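Long-range contacts in oxidoreductase (Bordetella pertussis, PDB 3Q2K), which probably acts as an NAD-dependent dehydrogenase on UDP-N-acetylglucosaminuronic acid in the biosynthesis of 2,3-diacetamido-2,3-dideoxy-D-mannuronic acid: residues N92-L98 and R117-E122; K30-L35 and R55-I61; H105-I110 and D131-M135; V144-V148 and V328-L332. All blocks are in the same frame, centred on the assembly; numbering follows the deposited sequence.

Contact 1: residues N92-L98 and R117-E122; sequences NADALVL and RHVVSE. With NAI (1,4-dihydronicotinamide adenine dinucleotide), chain U.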
# COMPACT_ATOMS: atom_id res chain seq x y z
N ASN C 92 -46.89 6.17 27.56
CA ASN C 92 -46.91 4.71 27.66
C ASN C 92 -46.86 3.94 26.33
O ASN C 92 -47.34 2.81 26.28
CB ASN C 92 -48.16 4.28 28.43
CG ASN C 92 -49.42 4.34 27.58
OD1 ASN C 92 -50.16 3.36 27.48
ND2 ASN C 92 -49.64 5.46 26.90
N ALA C 93 -46.32 4.51 25.26
CA ALA C 93 -46.35 3.84 23.96
C ALA C 93 -45.57 2.53 24.01
O ALA C 93 -44.62 2.42 24.79
CB ALA C 93 -45.82 4.74 22.84
N ASP C 94 -46.00 1.51 23.27
CA ASP C 94 -45.36 0.20 23.34
C ASP C 94 -44.11 0.18 22.48
O ASP C 94 -43.16 -0.56 22.74
CB ASP C 94 -46.25 -0.95 22.84
CG ASP C 94 -47.49 -1.10 23.70
OD1 ASP C 94 -47.33 -1.20 24.94
OD2 ASP C 94 -48.62 -1.07 23.17
N ALA C 95 -44.14 1.06 21.48
CA ALA C 95 -43.12 1.16 20.45
C ALA C 95 -42.98 2.60 19.97
O ALA C 95 -43.96 3.29 19.68
CB ALA C 95 -43.47 0.26 19.28
N LEU C 96 -41.75 3.08 19.84
CA LEU C 96 -41.55 4.41 19.29
C LEU C 96 -41.01 4.41 17.86
O LEU C 96 -40.09 3.68 17.50
CB LEU C 96 -40.64 5.19 20.23
CG LEU C 96 -41.59 5.46 21.39
CD1 LEU C 96 -40.82 5.53 22.69
CD2 LEU C 96 -42.26 6.79 21.09
N VAL C 97 -41.64 5.24 17.04
CA VAL C 97 -41.25 5.33 15.64
C VAL C 97 -40.29 6.50 15.47
O VAL C 97 -40.58 7.61 15.92
CB VAL C 97 -42.46 5.55 14.72
CG1 VAL C 97 -41.94 5.88 13.34
CG2 VAL C 97 -43.34 4.30 14.69
N LEU C 98 -39.14 6.25 14.85
CA LEU C 98 -38.10 7.28 14.78
C LEU C 98 -38.04 7.89 13.38
O LEU C 98 -37.68 7.23 12.40
CB LEU C 98 -36.76 6.77 15.31
CG LEU C 98 -36.73 6.04 16.66
CD1 LEU C 98 -35.36 5.42 16.99
CD2 LEU C 98 -37.13 7.03 17.74
N ARG C 117 -39.07 0.13 25.66
CA ARG C 117 -40.03 -0.10 24.58
C ARG C 117 -39.38 -0.46 23.24
O ARG C 117 -38.19 -0.24 22.99
CB ARG C 117 -40.96 1.09 24.36
CG ARG C 117 -41.04 2.08 25.51
CD ARG C 117 -42.13 1.78 26.53
NE ARG C 117 -41.99 2.81 27.55
CZ ARG C 117 -42.51 4.03 27.45
NH1 ARG C 117 -43.24 4.33 26.38
NH2 ARG C 117 -42.31 4.93 28.40
N HIS C 118 -40.20 -0.98 22.34
CA HIS C 118 -39.72 -1.35 21.01
C HIS C 118 -39.39 -0.11 20.18
O HIS C 118 -39.88 0.97 20.51
CB HIS C 118 -40.81 -2.19 20.34
CG HIS C 118 -41.23 -3.34 21.21
ND1 HIS C 118 -40.36 -4.37 21.51
CD2 HIS C 118 -42.37 -3.57 21.90
CE1 HIS C 118 -40.97 -5.21 22.34
NE2 HIS C 118 -42.19 -4.75 22.57
N VAL C 119 -38.56 -0.27 19.15
CA VAL C 119 -38.14 0.85 18.31
C VAL C 119 -38.39 0.48 16.86
O VAL C 119 -38.03 -0.61 16.43
CB VAL C 119 -36.63 1.09 18.38
CG1 VAL C 119 -36.19 2.11 17.32
CG2 VAL C 119 -36.22 1.43 19.80
N VAL C 120 -39.07 1.38 16.15
CA VAL C 120 -39.15 1.29 14.70
C VAL C 120 -38.31 2.44 14.16
O VAL C 120 -38.75 3.59 14.24
CB VAL C 120 -40.58 1.34 14.14
CG1 VAL C 120 -40.58 1.20 12.63
CG2 VAL C 120 -41.44 0.24 14.74
N SER C 121 -37.10 2.17 13.69
CA SER C 121 -36.26 3.27 13.20
C SER C 121 -36.44 3.48 11.71
O SER C 121 -36.47 2.49 10.96
CB SER C 121 -34.78 2.98 13.46
OG SER C 121 -33.99 4.09 13.06
N GLU C 122 -36.57 4.73 11.27
CA GLU C 122 -36.56 4.98 9.82
C GLU C 122 -35.20 4.67 9.21
O GLU C 122 -34.19 4.63 9.93
CB GLU C 122 -36.91 6.43 9.49
CG GLU C 122 -38.37 6.59 9.14
CD GLU C 122 -38.70 5.96 7.79
OE1 GLU C 122 -39.88 5.98 7.37
OE2 GLU C 122 -37.76 5.46 7.14
PA NAI U . -37.64 16.20 8.28
O1A NAI U . -36.82 17.42 8.44
O2A NAI U . -38.91 16.59 7.38
O5B NAI U . -38.49 15.75 9.58
C5B NAI U . -37.75 16.15 10.72
C4B NAI U . -38.55 16.23 12.02
O4B NAI U . -37.76 15.74 13.11
C3B NAI U . -38.70 17.76 12.11
O3B NAI U . -40.07 18.04 12.39
C2B NAI U . -37.66 18.07 13.23
O2B NAI U . -38.03 19.18 14.04
C1B NAI U . -37.86 16.80 14.08
N9A NAI U . -36.77 16.72 15.03
C8A NAI U . -35.50 17.19 14.90
N7A NAI U . -34.85 16.89 15.99
C5A NAI U . -35.62 16.23 16.88
C6A NAI U . -35.46 15.67 18.16
N6A NAI U . -34.25 15.70 18.83
N1A NAI U . -36.52 15.06 18.69
C2A NAI U . -37.67 14.96 18.06
N3A NAI U . -37.86 15.47 16.86
C4A NAI U . -36.87 16.09 16.24
O3 NAI U . -36.94 15.14 7.30
PN NAI U . -37.71 13.75 7.06
O1N NAI U . -37.74 13.70 5.52
O2N NAI U . -39.17 13.54 7.50
O5D NAI U . -36.66 12.61 7.52
C5D NAI U . -37.42 11.46 7.86
C4D NAI U . -36.50 10.37 8.45
O4D NAI U . -37.10 9.25 7.78
C3D NAI U . -35.05 10.45 7.94
O3D NAI U . -34.23 9.39 8.41
C2D NAI U . -35.29 10.15 6.45
O2D NAI U . -34.12 9.50 5.97
C1D NAI U . -36.32 9.00 6.59
N1N NAI U . -37.26 8.93 5.47
C2N NAI U . -37.57 7.73 5.03
C3N NAI U . -38.46 7.62 3.97
C7N NAI U . -38.81 6.29 3.45
O7N NAI U . -39.23 6.18 2.32
N7N NAI U . -38.61 5.22 4.26
C4N NAI U . -38.98 8.78 3.39
C5N NAI U . -38.58 10.00 3.89
C6N NAI U . -37.71 10.05 4.97
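A bend at chi2 (-91°) turns the R117 guanidinium back to the loop ahead of strand 95-98, where NH1 bonds A93 O at 2.8 Å. NH1 comes in the carbonyl plane, on a lone pair, while A93 O lies off the guanidinium plane. V119 puts CG1 anti to its backbone N (chi1 171°), against L98, whose side chain crosses it at a slant; the L98 CD1 to V119 CG1 separation of 3.4 Å is tight. Strands 95-98 and 118-121 pair in parallel: H118 N to D94 O, L96 N to H118 O, V120 N to L96 O, L98 N to V120 O at 2.8 Å, and E122 N to L98 O. On the face bearing A95 and V97, the V97 and V120 side chains lie side by side, and helix 321-333 covers them; helix 105-114 covers the face of L96, L98, V119 and S121. Strand 95-98, helix 105-114 and strand 118-121 form a beta-alpha-beta unit of the Rossmann fold. Beyond the last strand bond the E122 chain, bent at chi2, takes its carboxylate to the cofactor, where OE2 accepts the amide N7N of NADH at 3.0 Å, nearly straight (171°). OE1 is held by H45 and H321. With both oxygens engaged, the carboxylate is fixed in rotation, and its hold on the carboxamide is consistent with a defined setting of the nicotinamide ring.

Contact 2: residues K30-L35 and R55-I61; sequences KIRFGL and RAELVEI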
# COMPACT_ATOMS: atom_id res chain seq x y z
N LYS C 30 -55.19 -3.04 21.22
CA LYS C 30 -54.40 -2.42 20.16
C LYS C 30 -52.99 -2.00 20.58
O LYS C 30 -52.78 -1.52 21.69
CB LYS C 30 -55.16 -1.23 19.56
CG LYS C 30 -56.49 -1.63 18.94
CD LYS C 30 -57.22 -0.43 18.37
CE LYS C 30 -58.01 0.29 19.45
NZ LYS C 30 -58.60 1.52 18.86
N ILE C 31 -52.03 -2.19 19.68
CA ILE C 31 -50.66 -1.73 19.90
C ILE C 31 -50.67 -0.21 20.06
O ILE C 31 -51.21 0.49 19.21
CB ILE C 31 -49.78 -2.06 18.67
CG1 ILE C 31 -49.63 -3.58 18.51
CG2 ILE C 31 -48.37 -1.49 18.83
CD1 ILE C 31 -48.75 -4.18 19.59
N ARG C 32 -49.99 0.28 21.09
CA ARG C 32 -49.74 1.71 21.24
C ARG C 32 -48.40 2.21 20.69
O ARG C 32 -47.34 1.96 21.26
CB ARG C 32 -49.80 2.11 22.71
CG ARG C 32 -51.16 2.53 23.25
CD ARG C 32 -51.94 1.44 23.97
NE ARG C 32 -51.38 1.09 25.27
CZ ARG C 32 -52.09 0.63 26.30
NH1 ARG C 32 -53.41 0.49 26.22
NH2 ARG C 32 -51.49 0.33 27.45
N PHE C 33 -48.46 2.97 19.59
CA PHE C 33 -47.30 3.55 18.93
C PHE C 33 -47.06 5.01 19.30
O PHE C 33 -48.00 5.78 19.44
CB PHE C 33 -47.50 3.62 17.41
CG PHE C 33 -47.25 2.33 16.70
CD1 PHE C 33 -45.96 1.89 16.46
CD2 PHE C 33 -48.31 1.58 16.23
CE1 PHE C 33 -45.74 0.72 15.76
CE2 PHE C 33 -48.10 0.40 15.55
CZ PHE C 33 -46.81 -0.03 15.32
N GLY C 34 -45.79 5.39 19.36
CA GLY C 34 -45.42 6.79 19.53
C GLY C 34 -44.57 7.20 18.34
O GLY C 34 -43.73 6.42 17.89
N LEU C 35 -44.82 8.40 17.83
CA LEU C 35 -44.05 8.94 16.72
C LEU C 35 -43.12 10.06 17.17
O LEU C 35 -43.54 11.01 17.84
CB LEU C 35 -45.00 9.44 15.62
CG LEU C 35 -44.33 10.08 14.40
CD1 LEU C 35 -43.48 9.04 13.70
CD2 LEU C 35 -45.37 10.61 13.42
N ARG C 55 -55.74 -2.75 14.85
CA ARG C 55 -54.69 -3.43 15.60
C ARG C 55 -53.73 -2.48 16.30
O ARG C 55 -52.98 -2.84 17.21
CB ARG C 55 -54.02 -4.47 14.70
CG ARG C 55 -55.02 -5.52 14.27
CD ARG C 55 -54.38 -6.65 13.48
NE ARG C 55 -53.71 -6.04 12.34
CZ ARG C 55 -52.64 -6.57 11.75
NH1 ARG C 55 -52.08 -5.93 10.74
NH2 ARG C 55 -52.15 -7.72 12.20
N ALA C 56 -53.78 -1.22 15.90
CA ALA C 56 -52.79 -0.28 16.41
C ALA C 56 -53.44 1.09 16.50
O ALA C 56 -54.39 1.41 15.78
CB ALA C 56 -51.59 -0.23 15.47
N GLU C 57 -52.88 1.88 17.40
CA GLU C 57 -53.22 3.29 17.40
C GLU C 57 -52.03 4.14 17.82
O GLU C 57 -51.18 3.69 18.59
CB GLU C 57 -54.32 3.54 18.43
CG GLU C 57 -54.14 2.82 19.76
CD GLU C 57 -55.26 3.10 20.76
OE1 GLU C 57 -54.99 3.06 21.98
OE2 GLU C 57 -56.39 3.38 20.30
N LEU C 58 -52.08 5.38 17.34
CA LEU C 58 -51.09 6.42 17.60
C LEU C 58 -51.56 7.26 18.78
O LEU C 58 -52.61 7.89 18.74
CB LEU C 58 -50.88 7.26 16.32
CG LEU C 58 -49.91 8.44 16.23
CD1 LEU C 58 -48.47 7.98 16.38
CD2 LEU C 58 -50.12 9.18 14.92
N VAL C 59 -50.75 7.33 19.83
CA VAL C 59 -51.26 7.87 21.09
C VAL C 59 -50.45 9.11 21.44
O VAL C 59 -50.89 9.96 22.22
CB VAL C 59 -51.10 6.84 22.22
CG1 VAL C 59 -51.32 7.48 23.58
CG2 VAL C 59 -52.07 5.67 22.01
N GLU C 60 -49.26 9.16 20.85
CA GLU C 60 -48.29 10.17 21.26
C GLU C 60 -47.49 10.65 20.07
O GLU C 60 -47.34 9.91 19.09
CB GLU C 60 -47.30 9.61 22.28
CG GLU C 60 -47.84 9.46 23.70
CD GLU C 60 -47.22 8.31 24.47
OE1 GLU C 60 -45.98 8.13 24.45
OE2 GLU C 60 -47.99 7.57 25.13
N ILE C 61 -46.96 11.87 20.19
CA ILE C 61 -46.17 12.48 19.13
C ILE C 61 -45.19 13.42 19.82
O ILE C 61 -45.45 13.98 20.88
CB ILE C 61 -47.06 13.21 18.11
CG1 ILE C 61 -47.93 14.23 18.85
CG2 ILE C 61 -47.96 12.25 17.35
CD1 ILE C 61 -48.74 15.10 17.92
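R55 O takes I31 N at 2.7 Å, the shortest bond between the segments, and K30 CA adds a weaker CA-H...O contact. The parallel pairing continues through E57 N to I31 O at 2.8 Å, F33 N to E57 O, and V59 N to F33 O. L35 N takes E60 O at 3.2 Å, one residue further on than regular alternation gives, as in a beta bulge at V59. E57 sets CG between its backbone N and carbonyl carbon (chi1 43°), and its extended chain meets K30 at about a right angle; K30 NZ reaches E57 OE2 at 3.2 Å, a salt bridge with a weak hydrogen bond. On the face of F33 and A56, the methyl of A56 abuts the ring edge in plane, with CB 3.5 Å from F33 CE2, while I31 CG2 lies above one ring face, offset toward the rim. R32 CG touches V59 CG2 at 3.5 Å on the other face. The pair belongs to the first beta-alpha-beta unit of the Rossmann domain. Helix 42-50 packs on F33, L35 and L58, helix 321-333 on I31 and A56, and helix 66-76 on I61, while strand 95-98 flanks strand 31-36.

Contact 3: residues H105-I110 and D131-M135; sequences HPWQAI and DGKRM. With NAI (1,4-dihydronicotinamide adenine dinucleotide), chain U.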
# COMPACT_ATOMS: atom_id res chain seq x y z
N HIS C 105 -31.17 8.68 15.11
CA HIS C 105 -31.86 7.42 15.34
C HIS C 105 -31.12 6.56 16.36
O HIS C 105 -31.72 6.00 17.28
CB HIS C 105 -32.01 6.60 14.06
CG HIS C 105 -32.81 7.30 13.01
ND1 HIS C 105 -32.97 6.80 11.74
CD2 HIS C 105 -33.48 8.48 13.04
CE1 HIS C 105 -33.73 7.62 11.03
NE2 HIS C 105 -34.05 8.65 11.80
N PRO C 106 -29.79 6.44 16.20
CA PRO C 106 -29.06 5.56 17.11
C PRO C 106 -29.28 5.96 18.57
O PRO C 106 -29.52 5.16 19.49
CB PRO C 106 -27.59 5.83 16.75
CG PRO C 106 -27.62 6.38 15.36
CD PRO C 106 -28.93 7.07 15.18
N TRP C 107 -29.11 7.25 18.80
CA TRP C 107 -29.14 7.76 20.16
C TRP C 107 -30.57 7.73 20.67
O TRP C 107 -30.82 7.33 21.80
CB TRP C 107 -28.53 9.16 20.19
CG TRP C 107 -27.14 9.13 19.61
CD1 TRP C 107 -26.74 9.62 18.41
CD2 TRP C 107 -25.99 8.53 20.22
NE1 TRP C 107 -25.40 9.37 18.23
CE2 TRP C 107 -24.91 8.70 19.33
CE3 TRP C 107 -25.76 7.87 21.43
CZ2 TRP C 107 -23.62 8.27 19.63
CZ3 TRP C 107 -24.48 7.43 21.73
CH2 TRP C 107 -23.43 7.63 20.83
N GLN C 108 -31.53 8.07 19.82
CA GLN C 108 -32.92 7.96 20.23
C GLN C 108 -33.24 6.49 20.48
O GLN C 108 -33.91 6.15 21.45
CB GLN C 108 -33.85 8.63 19.21
CG GLN C 108 -33.69 10.13 19.29
CD GLN C 108 -34.57 10.87 18.32
OE1 GLN C 108 -34.91 12.03 18.54
NE2 GLN C 108 -34.92 10.23 17.22
N ALA C 109 -32.75 5.59 19.63
CA ALA C 109 -33.15 4.20 19.82
C ALA C 109 -32.58 3.67 21.13
O ALA C 109 -33.20 2.83 21.76
CB ALA C 109 -32.72 3.31 18.68
N ILE C 110 -31.41 4.14 21.53
CA ILE C 110 -30.78 3.64 22.75
C ILE C 110 -31.55 4.15 23.98
O ILE C 110 -31.91 3.36 24.85
CB ILE C 110 -29.29 4.04 22.76
CG1 ILE C 110 -28.50 3.33 21.65
CG2 ILE C 110 -28.62 3.91 24.13
CD1 ILE C 110 -27.02 3.55 21.85
N ASP C 131 -22.31 3.55 15.52
CA ASP C 131 -23.52 3.98 16.22
C ASP C 131 -24.55 2.91 15.92
O ASP C 131 -25.36 2.55 16.77
CB ASP C 131 -24.06 5.34 15.75
CG ASP C 131 -23.11 6.49 16.04
OD1 ASP C 131 -22.17 6.28 16.83
OD2 ASP C 131 -23.27 7.61 15.51
N GLY C 132 -24.56 2.43 14.68
CA GLY C 132 -25.52 1.39 14.34
C GLY C 132 -25.28 0.10 15.12
O GLY C 132 -26.25 -0.52 15.57
N LYS C 133 -24.04 -0.34 15.30
CA LYS C 133 -23.75 -1.43 16.23
C LYS C 133 -24.25 -1.19 17.66
O LYS C 133 -24.80 -2.09 18.30
CB LYS C 133 -22.28 -1.83 16.23
CG LYS C 133 -21.85 -2.57 14.96
CD LYS C 133 -20.45 -3.18 15.04
CE LYS C 133 -19.47 -2.05 15.33
NZ LYS C 133 -18.04 -2.33 15.04
N ARG C 134 -24.04 0.01 18.19
CA ARG C 134 -24.45 0.34 19.55
C ARG C 134 -25.97 0.32 19.67
O ARG C 134 -26.48 -0.19 20.67
CB ARG C 134 -23.93 1.72 19.92
CG ARG C 134 -23.00 1.75 21.11
CD ARG C 134 -22.88 3.20 21.52
NE ARG C 134 -22.49 4.05 20.40
CZ ARG C 134 -21.29 4.10 19.83
NH1 ARG C 134 -21.06 4.92 18.81
NH2 ARG C 134 -20.29 3.33 20.24
N MET C 135 -26.70 0.84 18.68
CA MET C 135 -28.17 0.74 18.66
C MET C 135 -28.54 -0.73 18.84
O MET C 135 -29.28 -1.06 19.76
CB MET C 135 -28.78 1.12 17.31
CG MET C 135 -28.63 2.54 16.82
SD MET C 135 -29.31 2.44 15.16
CE MET C 135 -31.06 2.33 15.52
PA NAI U . -37.64 16.20 8.28
O1A NAI U . -36.82 17.42 8.44
O2A NAI U . -38.91 16.59 7.38
O5B NAI U . -38.49 15.75 9.58
C5B NAI U . -37.75 16.15 10.72
C4B NAI U . -38.55 16.23 12.02
O4B NAI U . -37.76 15.74 13.11
C3B NAI U . -38.70 17.76 12.11
O3B NAI U . -40.07 18.04 12.39
C2B NAI U . -37.66 18.07 13.23
O2B NAI U . -38.03 19.18 14.04
C1B NAI U . -37.86 16.80 14.08
N9A NAI U . -36.77 16.72 15.03
C8A NAI U . -35.50 17.19 14.90
N7A NAI U . -34.85 16.89 15.99
C5A NAI U . -35.62 16.23 16.88
C6A NAI U . -35.46 15.67 18.16
N6A NAI U . -34.25 15.70 18.83
N1A NAI U . -36.52 15.06 18.69
C2A NAI U . -37.67 14.96 18.06
N3A NAI U . -37.86 15.47 16.86
C4A NAI U . -36.87 16.09 16.24
O3 NAI U . -36.94 15.14 7.30
PN NAI U . -37.71 13.75 7.06
O1N NAI U . -37.74 13.70 5.52
O2N NAI U . -39.17 13.54 7.50
O5D NAI U . -36.66 12.61 7.52
C5D NAI U . -37.42 11.46 7.86
C4D NAI U . -36.50 10.37 8.45
O4D NAI U . -37.10 9.25 7.78
C3D NAI U . -35.05 10.45 7.94
O3D NAI U . -34.23 9.39 8.41
C2D NAI U . -35.29 10.15 6.45
O2D NAI U . -34.12 9.50 5.97
C1D NAI U . -36.32 9.00 6.59
N1N NAI U . -37.26 8.93 5.47
C2N NAI U . -37.57 7.73 5.03
C3N NAI U . -38.46 7.62 3.97
C7N NAI U . -38.81 6.29 3.45
O7N NAI U . -39.23 6.18 2.32
N7N NAI U . -38.61 5.22 4.26
C4N NAI U . -38.98 8.78 3.39
C5N NAI U . -38.58 10.00 3.89
C6N NAI U . -37.71 10.05 4.97
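The backbones of the two helical segments, which meet most closely at P106 and M135 (CA to CA 5.1 Å), run nearly parallel, 17° apart, with their axes 8.8 Å from each other. No hydrogen bond joins them, and the interface is side-chain packing. M135 folds round at chi3 (74°), which brings CE against the methyl of A109, at 3.7 Å from A109 CB, and its SD lies along P106. I110 sends CD1 to the backbone of R134 and touches R134 CB at 4.1 Å. P106 packs CB and CG on D131 CB at 3.7 Å. Outside this apolar seam, the planes of the W107 indole and the R134 guanidinium are 16° apart, and R134 NE approaches W107 CH2 obliquely, at 3.7 Å; K137 of the second subunit makes a cation-pi contact with W107. D131 OD1 takes R134 NH1 at 2.6 Å, a salt bridge within the helix lying in the guanidinium plane, which ties the group down beside the indole. R134 NE, by contrast, is buried without a polar partner. At the N-terminal end of helix 105-114, H105 CE1 lies 3.2 Å from O3D of NADH, at the imidazole edge, and H105 NE2 is bound to T100 O. A109 rests on L98 and V119, and helix 129-142 lies beside helix 105-114 on the same side of the sheet, packing on L146.

Contact 4: residues V144-V148 and V328-L332; sequences VRLFV and VINCL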
# COMPACT_ATOMS: atom_id res chain seq x y z
N VAL C 144 -35.74 -5.63 23.74
CA VAL C 144 -36.82 -5.06 22.96
C VAL C 144 -36.60 -5.33 21.48
O VAL C 144 -35.49 -5.65 21.07
CB VAL C 144 -37.00 -3.54 23.22
CG1 VAL C 144 -37.44 -3.30 24.67
CG2 VAL C 144 -35.72 -2.77 22.94
N ARG C 145 -37.65 -5.27 20.67
CA ARG C 145 -37.59 -5.31 19.21
C ARG C 145 -36.99 -4.03 18.64
O ARG C 145 -37.33 -2.92 19.07
CB ARG C 145 -39.04 -5.27 18.73
CG ARG C 145 -39.46 -6.42 17.85
CD ARG C 145 -39.14 -7.68 18.61
NE ARG C 145 -39.27 -8.81 17.70
CZ ARG C 145 -39.06 -10.06 18.07
NH1 ARG C 145 -38.74 -10.32 19.32
NH2 ARG C 145 -39.19 -11.04 17.19
N LEU C 146 -36.14 -4.16 17.63
CA LEU C 146 -35.66 -3.02 16.86
C LEU C 146 -36.00 -3.33 15.41
O LEU C 146 -35.49 -4.33 14.89
CB LEU C 146 -34.14 -2.89 17.02
CG LEU C 146 -33.41 -2.06 15.98
CD1 LEU C 146 -34.18 -0.77 15.71
CD2 LEU C 146 -31.97 -1.80 16.41
N PHE C 147 -36.88 -2.56 14.78
CA PHE C 147 -37.20 -2.76 13.36
C PHE C 147 -36.58 -1.62 12.56
O PHE C 147 -36.43 -0.52 13.07
CB PHE C 147 -38.70 -2.72 13.06
CG PHE C 147 -39.53 -3.62 13.93
CD1 PHE C 147 -40.01 -4.82 13.43
CD2 PHE C 147 -39.88 -3.25 15.22
CE1 PHE C 147 -40.78 -5.67 14.20
CE2 PHE C 147 -40.67 -4.08 15.99
CZ PHE C 147 -41.10 -5.30 15.49
N VAL C 148 -36.19 -1.85 11.31
CA VAL C 148 -35.70 -0.77 10.46
C VAL C 148 -36.60 -0.69 9.22
O VAL C 148 -36.91 -1.67 8.55
CB VAL C 148 -34.24 -1.01 10.06
CG1 VAL C 148 -33.77 0.07 9.08
CG2 VAL C 148 -33.39 -1.12 11.33
N VAL C 328 -44.65 -5.34 11.16
CA VAL C 328 -44.35 -4.87 12.51
C VAL C 328 -45.43 -5.26 13.52
O VAL C 328 -45.15 -5.82 14.58
CB VAL C 328 -44.24 -3.33 12.48
CG1 VAL C 328 -44.03 -2.77 13.88
CG2 VAL C 328 -43.11 -2.90 11.57
N ILE C 329 -46.67 -4.98 13.16
CA ILE C 329 -47.82 -5.29 14.01
C ILE C 329 -47.91 -6.79 14.27
O ILE C 329 -48.02 -7.19 15.43
CB ILE C 329 -49.12 -4.76 13.38
CG1 ILE C 329 -49.11 -3.23 13.23
CG2 ILE C 329 -50.31 -5.18 14.22
CD1 ILE C 329 -50.39 -2.69 12.60
N ASN C 330 -47.86 -7.60 13.22
CA ASN C 330 -47.73 -9.06 13.36
C ASN C 330 -46.63 -9.45 14.32
O ASN C 330 -46.90 -10.12 15.32
CB ASN C 330 -47.50 -9.78 12.03
CG ASN C 330 -48.66 -9.62 11.08
OD1 ASN C 330 -49.77 -9.29 11.51
ND2 ASN C 330 -48.43 -9.84 9.79
N CYS C 331 -45.40 -9.01 14.05
CA CYS C 331 -44.29 -9.34 14.93
C CYS C 331 -44.59 -8.94 16.38
O CYS C 331 -44.33 -9.67 17.34
CB CYS C 331 -42.99 -8.71 14.42
SG CYS C 331 -41.74 -8.82 15.72
N LEU C 332 -45.14 -7.75 16.55
CA LEU C 332 -45.42 -7.32 17.92
C LEU C 332 -46.56 -8.11 18.55
O LEU C 332 -46.65 -8.23 19.78
CB LEU C 332 -45.81 -5.85 17.92
CG LEU C 332 -44.55 -5.03 17.69
CD1 LEU C 332 -45.05 -3.60 17.75
CD2 LEU C 332 -43.52 -5.35 18.76
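F147 presents its ring to one side of helix 321-333, and the three helix residues that meet it come from different directions. V328 covers a face: CG1 stands over the ring centre, 4.2 Å from the centroid and only 9° off the normal, a CH-pi contact, with V328 CG2 reaching F147 CD1 on the same face. C331 comes in at the edge in a sulfur-aromatic contact: SG is 3.6 Å from F147 CZ, its line to the ring centroid runs 76° off the normal, and CB lies in the ring plane. L332 closes the edge next to it, CD2 lying 4.1 Å from F147 CZ. C331 extends SG anti to its backbone N (chi1 167°), and this turns the sulfur to R145 as well. That arginine bends at chi2 and runs alongside the thiol, with R145 NE 3.2 Å from C331 SG and the sulfur lying obliquely to the guanidinium plane. The guanidinium is anchored further out, where R145 NH2 forms a salt bridge with E337. Strand 146-148 and the helical segment run almost antiparallel, with axes 10.8 Å apart, so these side chains span the gap, and F147 also rests on V120 of the neighbouring strand. The contact thus seats a helix from the C-terminal part of the chain against strand 146-148, at one edge of the Rossmann sheet within this chain. Its chemistry is chiefly dispersion around one aromatic ring: no hydrogen bond crosses it, R145 NE is buried without a hydrogen-bond partner, and the arginine's firm polar tie lies outside.

In the fold
Contacts 1, 2 and 4 meet in a single parallel sheet: strand 31-36 neighbours 95-98, and 118-121 neighbours 146-148. Contacts 1 and 2 are strand pairings held by backbone bonds, the first buried with its C-terminal end at the nicotinamide, the second partly exposed and carrying a lysine-glutamate salt bridge at its rim. Contacts 3 and 4 are also buried but rest on side-chain packing alone, on opposite faces of the sheet. Helix 105-114 in contact 3 links the two strands of contact 1 and shares its cofactor, whereas helix 321-333 in contact 4 also leans on contact 2, where N330 bonds R55. Contact 3 alone has another subunit at its border.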